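Local structure of peptidase, M20/M25/M40 family (Staphylococcus aureus, 4EWT) at residues D158-V163 / R342-I347; F187-V192 / T290-D295; P298-D303 / E333-Y338. The protein is a putative metal-dependent amidohydrolase of the M20 peptidase family, which probably cleaves amide bonds in N-acylated amino acids at a two-manganese site. All blocks are in the same frame, centred on the assembly; numbering follows the deposited sequence.

Interaction 1. Residues D158-V163 / R342-I347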
loop_
_atom_site.group_PDB
_atom_site.type_symbol
_atom_site.label_atom_id
_atom_site.label_comp_id
_atom_site.label_asym_id
_atom_site.label_seq_id
_atom_site.Cartn_x
_atom_site.Cartn_y
_atom_site.Cartn_z
ATOM N N ASP A 158 -18.544 -21.620 -43.323
ATOM C CA ASP A 158 -18.299 -22.737 -42.414
ATOM C C ASP A 158 -17.093 -22.507 -41.486
ATOM O O ASP A 158 -17.182 -22.728 -40.271
ATOM C CB ASP A 158 -18.141 -24.033 -43.223
ATOM C CG ASP A 158 -19.439 -24.459 -43.922
ATOM O OD1 ASP A 158 -19.554 -24.268 -45.156
ATOM O OD2 ASP A 158 -20.343 -24.990 -43.233
ATOM N N HIS A 159 -15.975 -22.055 -42.054
ATOM C CA HIS A 159 -14.760 -21.759 -41.283
ATOM C C HIS A 159 -14.107 -20.446 -41.721
ATOM O O HIS A 159 -14.249 -20.037 -42.874
ATOM C CB HIS A 159 -13.729 -22.880 -41.439
ATOM C CG HIS A 159 -14.142 -24.185 -40.835
ATOM N ND1 HIS A 159 -13.902 -24.506 -39.517
ATOM C CD2 HIS A 159 -14.754 -25.263 -41.379
ATOM C CE1 HIS A 159 -14.357 -25.721 -39.271
ATOM N NE2 HIS A 159 -14.874 -26.206 -40.386
ATOM N N VAL A 160 -13.384 -19.797 -40.802
ATOM C CA VAL A 160 -12.617 -18.592 -41.133
ATOM C C VAL A 160 -11.131 -18.836 -40.892
ATOM O O VAL A 160 -10.750 -19.420 -39.889
ATOM C CB VAL A 160 -13.075 -17.343 -40.336
ATOM C CG1 VAL A 160 -12.476 -16.069 -40.947
ATOM C CG2 VAL A 160 -14.588 -17.239 -40.308
ATOM N N LEU A 161 -10.300 -18.397 -41.828
ATOM C CA LEU A 161 -8.858 -18.460 -41.653
ATOM C C LEU A 161 -8.286 -17.059 -41.809
ATOM O O LEU A 161 -8.741 -16.279 -42.635
ATOM C CB LEU A 161 -8.224 -19.439 -42.658
ATOM C CG LEU A 161 -6.694 -19.577 -42.699
ATOM C CD1 LEU A 161 -6.137 -20.146 -41.406
ATOM C CD2 LEU A 161 -6.255 -20.439 -43.870
ATOM N N GLY A 162 -7.314 -16.725 -40.973
ATOM C CA GLY A 162 -6.638 -15.448 -41.084
ATOM C C GLY A 162 -5.165 -15.618 -40.820
ATOM O O GLY A 162 -4.740 -16.553 -40.146
ATOM N N VAL A 163 -4.384 -14.692 -41.349
ATOM C CA VAL A 163 -2.948 -14.725 -41.196
ATOM C C VAL A 163 -2.514 -13.344 -40.761
ATOM O O VAL A 163 -3.069 -12.345 -41.220
ATOM C CB VAL A 163 -2.235 -15.119 -42.521
ATOM C CG1 VAL A 163 -0.765 -14.709 -42.503
ATOM C CG2 VAL A 163 -2.351 -16.606 -42.759
ATOM N N ARG A 342 -17.684 -18.430 -35.793
ATOM C CA ARG A 342 -17.400 -19.662 -36.524
ATOM C C ARG A 342 -16.115 -20.279 -35.993
ATOM O O ARG A 342 -15.283 -19.571 -35.437
ATOM C CB ARG A 342 -17.263 -19.390 -38.040
ATOM C CG ARG A 342 -18.422 -18.643 -38.689
ATOM C CD ARG A 342 -19.699 -19.482 -38.784
ATOM N NE ARG A 342 -20.685 -18.848 -39.660
ATOM C CZ ARG A 342 -21.662 -18.037 -39.252
ATOM N NH1 ARG A 342 -21.823 -17.750 -37.969
ATOM N NH2 ARG A 342 -22.489 -17.510 -40.139
ATOM N N PRO A 343 -15.939 -21.598 -36.169
ATOM C CA PRO A 343 -14.643 -22.192 -35.859
ATOM C C PRO A 343 -13.577 -21.601 -36.778
ATOM O O PRO A 343 -13.744 -21.592 -38.009
ATOM C CB PRO A 343 -14.851 -23.684 -36.152
ATOM C CG PRO A 343 -16.064 -23.761 -36.982
ATOM C CD PRO A 343 -16.917 -22.603 -36.615
ATOM N N SER A 344 -12.511 -21.070 -36.187
ATOM C CA SER A 344 -11.518 -20.347 -36.975
ATOM C C SER A 344 -10.100 -20.669 -36.535
ATOM O O SER A 344 -9.888 -21.278 -35.478
ATOM C CB SER A 344 -11.758 -18.838 -36.887
ATOM O OG SER A 344 -13.137 -18.543 -36.984
ATOM N N ALA A 345 -9.147 -20.270 -37.378
ATOM C CA ALA A 345 -7.729 -20.362 -37.084
ATOM C C ALA A 345 -7.053 -19.077 -37.546
ATOM O O ALA A 345 -7.194 -18.655 -38.699
ATOM C CB ALA A 345 -7.114 -21.557 -37.774
ATOM N N PHE A 346 -6.345 -18.441 -36.625
ATOM C CA PHE A 346 -5.562 -17.258 -36.936
ATOM C C PHE A 346 -4.129 -17.706 -36.810
ATOM O O PHE A 346 -3.707 -18.129 -35.736
ATOM C CB PHE A 346 -5.890 -16.148 -35.936
ATOM C CG PHE A 346 -5.364 -14.784 -36.314
ATOM C CD1 PHE A 346 -5.834 -14.118 -37.453
ATOM C CD2 PHE A 346 -4.428 -14.149 -35.513
ATOM C CE1 PHE A 346 -5.361 -12.836 -37.781
ATOM C CE2 PHE A 346 -3.955 -12.860 -35.828
ATOM C CZ PHE A 346 -4.425 -12.213 -36.964
ATOM N N ILE A 347 -3.394 -17.663 -37.915
ATOM C CA ILE A 347 -2.016 -18.159 -37.917
ATOM C C ILE A 347 -1.023 -17.052 -38.273
ATOM O O ILE A 347 -1.414 -15.982 -38.736
ATOM C CB ILE A 347 -1.834 -19.404 -38.841
ATOM C CG1 ILE A 347 -2.079 -19.045 -40.305
ATOM C CG2 ILE A 347 -2.735 -20.557 -38.379
ATOM C CD1 ILE A 347 -1.747 -20.148 -41.293
#

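Interaction 2. Residues F187-V192 / T290-D295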
loop_
_atom_site.group_PDB
_atom_site.type_symbol
_atom_site.label_atom_id
_atom_site.label_comp_id
_atom_site.label_asym_id
_atom_site.label_seq_id
_atom_site.Cartn_x
_atom_site.Cartn_y
_atom_site.Cartn_z
ATOM N N PHE A 187 -11.725 -2.041 -20.963
ATOM C CA PHE A 187 -11.337 -0.706 -20.537
ATOM C C PHE A 187 -12.231 -0.238 -19.400
ATOM O O PHE A 187 -13.428 -0.516 -19.390
ATOM C CB PHE A 187 -11.487 0.288 -21.694
ATOM C CG PHE A 187 -10.619 -0.028 -22.866
ATOM C CD1 PHE A 187 -9.227 0.067 -22.762
ATOM C CD2 PHE A 187 -11.180 -0.434 -24.071
ATOM C CE1 PHE A 187 -8.411 -0.228 -23.853
ATOM C CE2 PHE A 187 -10.375 -0.733 -25.175
ATOM C CZ PHE A 187 -8.995 -0.625 -25.070
ATOM N N PHE A 188 -11.663 0.516 -18.472
ATOM C CA PHE A 188 -12.461 1.104 -17.408
ATOM C C PHE A 188 -12.051 2.528 -17.061
ATOM O O PHE A 188 -10.885 2.917 -17.203
ATOM C CB PHE A 188 -12.469 0.207 -16.152
ATOM C CG PHE A 188 -11.110 0.011 -15.518
ATOM C CD1 PHE A 188 -10.731 0.769 -14.424
ATOM C CD2 PHE A 188 -10.241 -0.969 -15.999
ATOM C CE1 PHE A 188 -9.469 0.579 -13.811
ATOM C CE2 PHE A 188 -8.971 -1.187 -15.401
ATOM C CZ PHE A 188 -8.586 -0.415 -14.318
ATOM N N LYS A 189 -13.040 3.297 -16.617
ATOM C CA LYS A 189 -12.804 4.608 -16.033
ATOM C C LYS A 189 -13.354 4.548 -14.629
ATOM O O LYS A 189 -14.439 4.011 -14.407
ATOM C CB LYS A 189 -13.529 5.703 -16.823
ATOM C CG LYS A 189 -13.063 5.813 -18.265
ATOM C CD LYS A 189 -13.841 6.875 -19.026
ATOM C CE LYS A 189 -13.294 7.046 -20.450
ATOM N NZ LYS A 189 -14.374 7.453 -21.403
ATOM N N LEU A 190 -12.597 5.068 -13.674
ATOM C CA LEU A 190 -13.073 5.108 -12.306
ATOM C C LEU A 190 -12.975 6.526 -11.792
ATOM O O LEU A 190 -11.898 7.142 -11.815
ATOM C CB LEU A 190 -12.271 4.158 -11.413
ATOM C CG LEU A 190 -12.500 4.243 -9.896
ATOM C CD1 LEU A 190 -13.920 3.791 -9.464
ATOM C CD2 LEU A 190 -11.443 3.423 -9.199
ATOM N N LYS A 191 -14.104 7.050 -11.343
ATOM C CA LYS A 191 -14.092 8.337 -10.710
ATOM C C LYS A 191 -14.139 8.099 -9.214
ATOM O O LYS A 191 -14.979 7.358 -8.738
ATOM C CB LYS A 191 -15.256 9.212 -11.183
ATOM C CG LYS A 191 -15.346 10.527 -10.414
ATOM C CD LYS A 191 -16.242 11.550 -11.097
ATOM C CE LYS A 191 -17.696 11.203 -10.931
ATOM N NZ LYS A 191 -18.574 12.399 -11.218
ATOM N N VAL A 192 -13.195 8.696 -8.497
ATOM C CA VAL A 192 -13.126 8.598 -7.042
ATOM C C VAL A 192 -13.445 9.990 -6.501
ATOM O O VAL A 192 -12.651 10.931 -6.667
ATOM C CB VAL A 192 -11.728 8.119 -6.538
ATOM C CG1 VAL A 192 -11.702 8.004 -5.013
ATOM C CG2 VAL A 192 -11.326 6.738 -7.161
ATOM N N THR A 290 -17.384 5.917 -9.098
ATOM C CA THR A 290 -18.177 5.698 -10.313
ATOM C C THR A 290 -17.329 4.925 -11.303
ATOM O O THR A 290 -16.407 5.471 -11.916
ATOM C CB THR A 290 -18.699 7.020 -10.926
ATOM O OG1 THR A 290 -19.235 7.834 -9.877
ATOM C CG2 THR A 290 -19.813 6.756 -11.979
ATOM N N LEU A 291 -17.638 3.635 -11.422
ATOM C CA LEU A 291 -16.942 2.735 -12.319
ATOM C C LEU A 291 -17.756 2.505 -13.594
ATOM O O LEU A 291 -18.946 2.158 -13.540
ATOM C CB LEU A 291 -16.669 1.409 -11.617
ATOM C CG LEU A 291 -15.763 0.374 -12.292
ATOM C CD1 LEU A 291 -14.384 0.915 -12.525
ATOM C CD2 LEU A 291 -15.710 -0.898 -11.436
ATOM N N GLU A 292 -17.108 2.763 -14.728
ATOM C CA GLU A 292 -17.628 2.416 -16.045
ATOM C C GLU A 292 -16.669 1.332 -16.549
ATOM O O GLU A 292 -15.473 1.561 -16.661
ATOM C CB GLU A 292 -17.594 3.629 -16.980
ATOM C CG GLU A 292 -18.435 4.832 -16.517
ATOM C CD GLU A 292 -18.130 6.116 -17.308
ATOM O OE1 GLU A 292 -17.894 7.166 -16.663
ATOM O OE2 GLU A 292 -18.110 6.075 -18.569
ATOM N N TYR A 293 -17.191 0.145 -16.811
ATOM C CA TYR A 293 -16.358 -0.971 -17.187
ATOM C C TYR A 293 -16.845 -1.487 -18.544
ATOM O O TYR A 293 -17.959 -2.013 -18.659
ATOM C CB TYR A 293 -16.418 -2.060 -16.100
ATOM C CG TYR A 293 -15.275 -3.052 -16.181
ATOM C CD1 TYR A 293 -14.189 -2.956 -15.325
ATOM C CD2 TYR A 293 -15.273 -4.071 -17.139
ATOM C CE1 TYR A 293 -13.125 -3.858 -15.408
ATOM C CE2 TYR A 293 -14.209 -4.974 -17.233
ATOM C CZ TYR A 293 -13.151 -4.861 -16.363
ATOM O OH TYR A 293 -12.113 -5.755 -16.439
ATOM N N ASN A 294 -16.015 -1.304 -19.570
ATOM C CA ASN A 294 -16.423 -1.546 -20.954
ATOM C C ASN A 294 -15.634 -2.687 -21.547
ATOM O O ASN A 294 -14.422 -2.559 -21.787
ATOM C CB ASN A 294 -16.213 -0.291 -21.814
ATOM C CG ASN A 294 -17.096 0.881 -21.384
ATOM O OD1 ASN A 294 -18.249 0.706 -20.975
ATOM N ND2 ASN A 294 -16.559 2.089 -21.503
ATOM N N ASP A 295 -16.305 -3.813 -21.750
ATOM C CA ASP A 295 -15.699 -4.931 -22.455
ATOM C C ASP A 295 -15.327 -4.518 -23.875
ATOM O O ASP A 295 -15.978 -3.668 -24.498
ATOM C CB ASP A 295 -16.636 -6.146 -22.499
ATOM C CG ASP A 295 -15.874 -7.456 -22.575
ATOM O OD1 ASP A 295 -14.706 -7.483 -22.131
ATOM O OD2 ASP A 295 -16.429 -8.468 -23.063
HETATM O O HOH W 1 -17.926 8.979 -8.144
#

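Interaction 3. Residues P298-D303 / E333-Y338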
loop_
_atom_site.group_PDB
_atom_site.type_symbol
_atom_site.label_atom_id
_atom_site.label_comp_id
_atom_site.label_asym_id
_atom_site.label_seq_id
_atom_site.Cartn_x
_atom_site.Cartn_y
_atom_site.Cartn_z
ATOM N N PRO A 298 -12.899 -9.750 -27.592
ATOM C CA PRO A 298 -12.725 -10.995 -26.837
ATOM C C PRO A 298 -11.344 -11.604 -27.108
ATOM O O PRO A 298 -10.677 -11.218 -28.077
ATOM C CB PRO A 298 -13.838 -11.906 -27.389
ATOM C CG PRO A 298 -14.164 -11.352 -28.745
ATOM C CD PRO A 298 -13.924 -9.865 -28.646
ATOM N N ALA A 299 -10.908 -12.524 -26.252
ATOM C CA ALA A 299 -9.723 -13.332 -26.530
ATOM C C ALA A 299 -9.895 -14.130 -27.824
ATOM O O ALA A 299 -10.996 -14.586 -28.147
ATOM C CB ALA A 299 -9.438 -14.267 -25.372
ATOM N N LEU A 300 -8.806 -14.300 -28.567
ATOM C CA LEU A 300 -8.881 -14.996 -29.841
ATOM C C LEU A 300 -8.725 -16.488 -29.596
ATOM O O LEU A 300 -7.675 -16.951 -29.131
ATOM C CB LEU A 300 -7.802 -14.496 -30.789
ATOM C CG LEU A 300 -8.060 -14.618 -32.286
ATOM C CD1 LEU A 300 -6.949 -13.863 -32.995
ATOM C CD2 LEU A 300 -8.121 -16.060 -32.747
ATOM N N TYR A 301 -9.785 -17.225 -29.895
ATOM C CA TYR A 301 -9.810 -18.658 -29.673
ATOM C C TYR A 301 -9.645 -19.402 -30.995
ATOM O O TYR A 301 -10.530 -19.368 -31.845
ATOM C CB TYR A 301 -11.125 -19.060 -28.984
ATOM C CG TYR A 301 -11.150 -20.512 -28.592
ATOM C CD1 TYR A 301 -10.394 -20.963 -27.503
ATOM C CD2 TYR A 301 -11.912 -21.437 -29.302
ATOM C CE1 TYR A 301 -10.402 -22.287 -27.130
ATOM C CE2 TYR A 301 -11.924 -22.778 -28.934
ATOM C CZ TYR A 301 -11.156 -23.193 -27.844
ATOM O OH TYR A 301 -11.142 -24.507 -27.455
ATOM N N ASN A 302 -8.499 -20.043 -31.179
ATOM C CA ASN A 302 -8.298 -20.888 -32.336
ATOM C C ASN A 302 -8.979 -22.228 -32.114
ATOM O O ASN A 302 -8.569 -23.001 -31.244
ATOM C CB ASN A 302 -6.814 -21.071 -32.641
ATOM C CG ASN A 302 -6.249 -19.946 -33.489
ATOM O OD1 ASN A 302 -6.983 -19.111 -34.014
ATOM N ND2 ASN A 302 -4.939 -19.918 -33.620
ATOM N N ASP A 303 -10.037 -22.477 -32.880
ATOM C CA ASP A 303 -10.740 -23.756 -32.844
ATOM C C ASP A 303 -9.744 -24.907 -32.991
ATOM O O ASP A 303 -9.017 -24.960 -33.974
ATOM C CB ASP A 303 -11.796 -23.833 -33.938
ATOM C CG ASP A 303 -12.539 -25.165 -33.931
ATOM O OD1 ASP A 303 -12.342 -25.962 -34.873
ATOM O OD2 ASP A 303 -13.287 -25.423 -32.966
ATOM N N GLU A 333 -6.806 -8.627 -30.945
ATOM C CA GLU A 333 -6.997 -8.738 -32.373
ATOM C C GLU A 333 -8.493 -8.924 -32.598
ATOM O O GLU A 333 -9.110 -9.790 -31.963
ATOM C CB GLU A 333 -6.182 -9.941 -32.884
ATOM C CG GLU A 333 -6.522 -10.456 -34.264
ATOM C CD GLU A 333 -6.309 -9.439 -35.352
ATOM O OE1 GLU A 333 -5.176 -8.919 -35.456
ATOM O OE2 GLU A 333 -7.276 -9.161 -36.095
ATOM N N ASP A 334 -9.088 -8.127 -33.485
ATOM C CA ASP A 334 -10.535 -8.240 -33.682
ATOM C C ASP A 334 -10.991 -9.412 -34.553
ATOM O O ASP A 334 -12.187 -9.692 -34.649
ATOM C CB ASP A 334 -11.206 -6.891 -34.014
ATOM C CG ASP A 334 -11.424 -6.663 -35.498
ATOM O OD1 ASP A 334 -10.808 -7.354 -36.336
ATOM O OD2 ASP A 334 -12.229 -5.754 -35.818
ATOM N N PHE A 335 -10.031 -10.128 -35.129
ATOM C CA PHE A 335 -10.302 -11.442 -35.719
ATOM C C PHE A 335 -11.027 -12.329 -34.708
ATOM O O PHE A 335 -11.759 -13.245 -35.088
ATOM C CB PHE A 335 -9.004 -12.124 -36.165
ATOM C CG PHE A 335 -9.220 -13.414 -36.909
ATOM C CD1 PHE A 335 -9.359 -13.415 -38.294
ATOM C CD2 PHE A 335 -9.270 -14.634 -36.225
ATOM C CE1 PHE A 335 -9.560 -14.591 -38.994
ATOM C CE2 PHE A 335 -9.468 -15.821 -36.909
ATOM C CZ PHE A 335 -9.618 -15.804 -38.309
ATOM N N ALA A 336 -10.816 -12.044 -33.422
ATOM C CA ALA A 336 -11.430 -12.819 -32.342
ATOM C C ALA A 336 -12.949 -12.862 -32.431
ATOM O O ALA A 336 -13.567 -13.820 -31.971
ATOM C CB ALA A 336 -10.998 -12.282 -31.003
ATOM N N TYR A 337 -13.541 -11.814 -33.000
ATOM C CA TYR A 337 -14.977 -11.775 -33.275
ATOM C C TYR A 337 -15.421 -12.824 -34.290
ATOM O O TYR A 337 -16.452 -13.458 -34.088
ATOM C CB TYR A 337 -15.420 -10.383 -33.735
ATOM C CG TYR A 337 -15.542 -9.370 -32.612
ATOM C CD1 TYR A 337 -16.465 -9.546 -31.583
ATOM C CD2 TYR A 337 -14.752 -8.223 -32.599
ATOM C CE1 TYR A 337 -16.580 -8.608 -30.554
ATOM C CE2 TYR A 337 -14.860 -7.285 -31.596
ATOM C CZ TYR A 337 -15.769 -7.483 -30.574
ATOM O OH TYR A 337 -15.865 -6.545 -29.581
ATOM N N TYR A 338 -14.654 -13.015 -35.370
ATOM C CA TYR A 338 -14.917 -14.120 -36.306
ATOM C C TYR A 338 -14.789 -15.446 -35.580
ATOM O O TYR A 338 -15.633 -16.331 -35.722
ATOM C CB TYR A 338 -13.928 -14.139 -37.485
ATOM C CG TYR A 338 -13.849 -12.857 -38.251
ATOM C CD1 TYR A 338 -14.911 -12.437 -39.048
ATOM C CD2 TYR A 338 -12.711 -12.066 -38.194
ATOM C CE1 TYR A 338 -14.852 -11.264 -39.742
ATOM C CE2 TYR A 338 -12.639 -10.885 -38.894
ATOM C CZ TYR A 338 -13.719 -10.490 -39.670
ATOM O OH TYR A 338 -13.673 -9.313 -40.378
HETATM O O HOH W 2 -8.059 -10.810 -29.384
HETATM O O HOH W 3 -12.408 -15.692 -30.262
#

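Interaction 1. Residues D158-V163 / R342-I347
The imidazole of His159 meets Pro343 with the ND1 end of its ring: Pro343 O sits at the edge of the ring, tilted somewhat out of its plane, and Pro343 CG packs 3.4 Å from His159 ND1, the side chains crossing at about a right angle. Phe306 stacks on the His159 ring and Tyr387 meets it nearly perpendicularly, while the Phe346 ring meets that of Phe335. The bond from His159 ND1 to Pro343 O is 3.3 Å and bent (137°), reaching the oxygen from above the carbonyl plane; the same oxygen takes a weak bond from Val160 N. Phe346 lies obliquely against the backbone of Gly162, which has no side chain in the way, with CD1 3.7 Å from Gly162 C. Between the rings the strands pair in parallel, ending in a straight bond from Ile347 N to Gly162 O (2.8 Å). Ile347 CG1 takes the crowded position between backbone N and carbonyl carbon (chi1 65°), tight against Val163 CG2 at 3.5 Å. Strand 159-166 lies between strands 72-78 and 344-350 in the central mixed sheet. Helix 372-386 covers the face of Leu161 and Val163; helix 335-341 packs over Val160 and Ser344 on the other.

Interaction 2. Residues F187-V192 / T290-D295
Phe188 and Tyr293 face each other in a non-hydrogen-bonded pair of this antiparallel sheet, and their side of it is the closely packed one. Phe188 CB lies 3.7 Å from Tyr293 CD1. The two ring planes are almost parallel, at 5°, yet slid so far apart (centroids 5.9 Å) that they barely overlap, so the contact is one of a CB and ring margins rather than a full stack. The slide follows from the torsions: Phe188 CG stands between its backbone N and carbonyl carbon (chi1 63°), which leads the ring away from the neighbouring strand, whereas Tyr293 CG is anti to its backbone N and the ring leans back across the strand pair. Phe187 O lies over one face of the Tyr293 ring. Next along, the CD1 branch of Leu291 reaches over to Leu190 CB at 4.0 Å and also touches Phe188 CD1. Helix 264-285 covers this face through Ile274, Ser278, Lys275 and Glu271.

The opposite face is looser and largely polar, except at Phe187, whose ring meets Phe246 of the second subunit edge-to-face. Lys189 and Glu292 are paired across the strands without a salt bridge, Lys189 NZ remaining 4.9 Å from Glu292 OE2. Lys191 and Thr290 point the same way.

Six backbone bonds join the strands in three reciprocal pairs, among them Asn294 N to Phe187 O at 2.7 Å. The cohesion of the pair therefore resides in the backbone and in the apolar face beneath the helix, while the charges of Lys189 and Glu292, not in contact, probably add a modest attraction, and Glu256 and Glu254 of strand 248-261 also lie against the lysines.

Interaction 3. Residues P298-D303 / E333-Y338
Leu300 holds CG anti to its backbone N (chi1 -154°) and continues extended through chi2, a shape that spreads its two methyl branches over the start of helix 335-341. CD1 lies alongside the Glu333 side chain, 3.7 Å from its CG, and CD2 approaches the edge of the Phe335 ring, 3.9 Å from CD2 of that residue. Tyr337 CG lies anti to its carbonyl carbon (chi1 -77°), and although its CB sets off away from 298-303, the ring swings back over the proline. There Pro298 CD stands above one face in a CH-pi contact, 3.7 Å from the centroid of the Tyr337 ring and 21° off its normal. Between these two contacts Ala336 CB lies 3.9 Å from Leu300 CB and 3.1 Å from Pro298 O.

Polar groups are linked through water. One water gives protons to Ala299 O and Ala336 O, each at 2.8 Å, and accepts from Tyr301 N, bridging 298-303 and 333-338.

Glu333 OE2 uses its anti lone pair for Phe335 N, a capping bond of 3.1 Å, and also forms a salt bridge with Arg76. The Glu333 side chain, about 4 Å from a bound manganese, thus has its aliphatic part packed on Leu300 while its carboxylate is held by Phe335 N and Arg76, which would restrict its rotation beside the metal site.

In the fold
Followed from the N terminus, the chain enters interaction 1 at strand 159-166 and completes it only at 342-347, 179 residues later. Interactions 2 and 3 both fall within that long excursion, one after the other and without crossing. The first of them, 187-192 with 290-295, closes a loop in the antiparallel sheet of the satellite domain, beside the second subunit. The chain then passes to 298-303, which opens interaction 3 and joins 333-338 after helix 304-316 and strand 322-325. Interactions 1 and 3 touch, with Asn302 OD1 probably bonded to Phe346 N, whereas interaction 2 lies about 33 Å from interaction 1 between centres. Strand 300-302, paired with 179-193, links the two sheets.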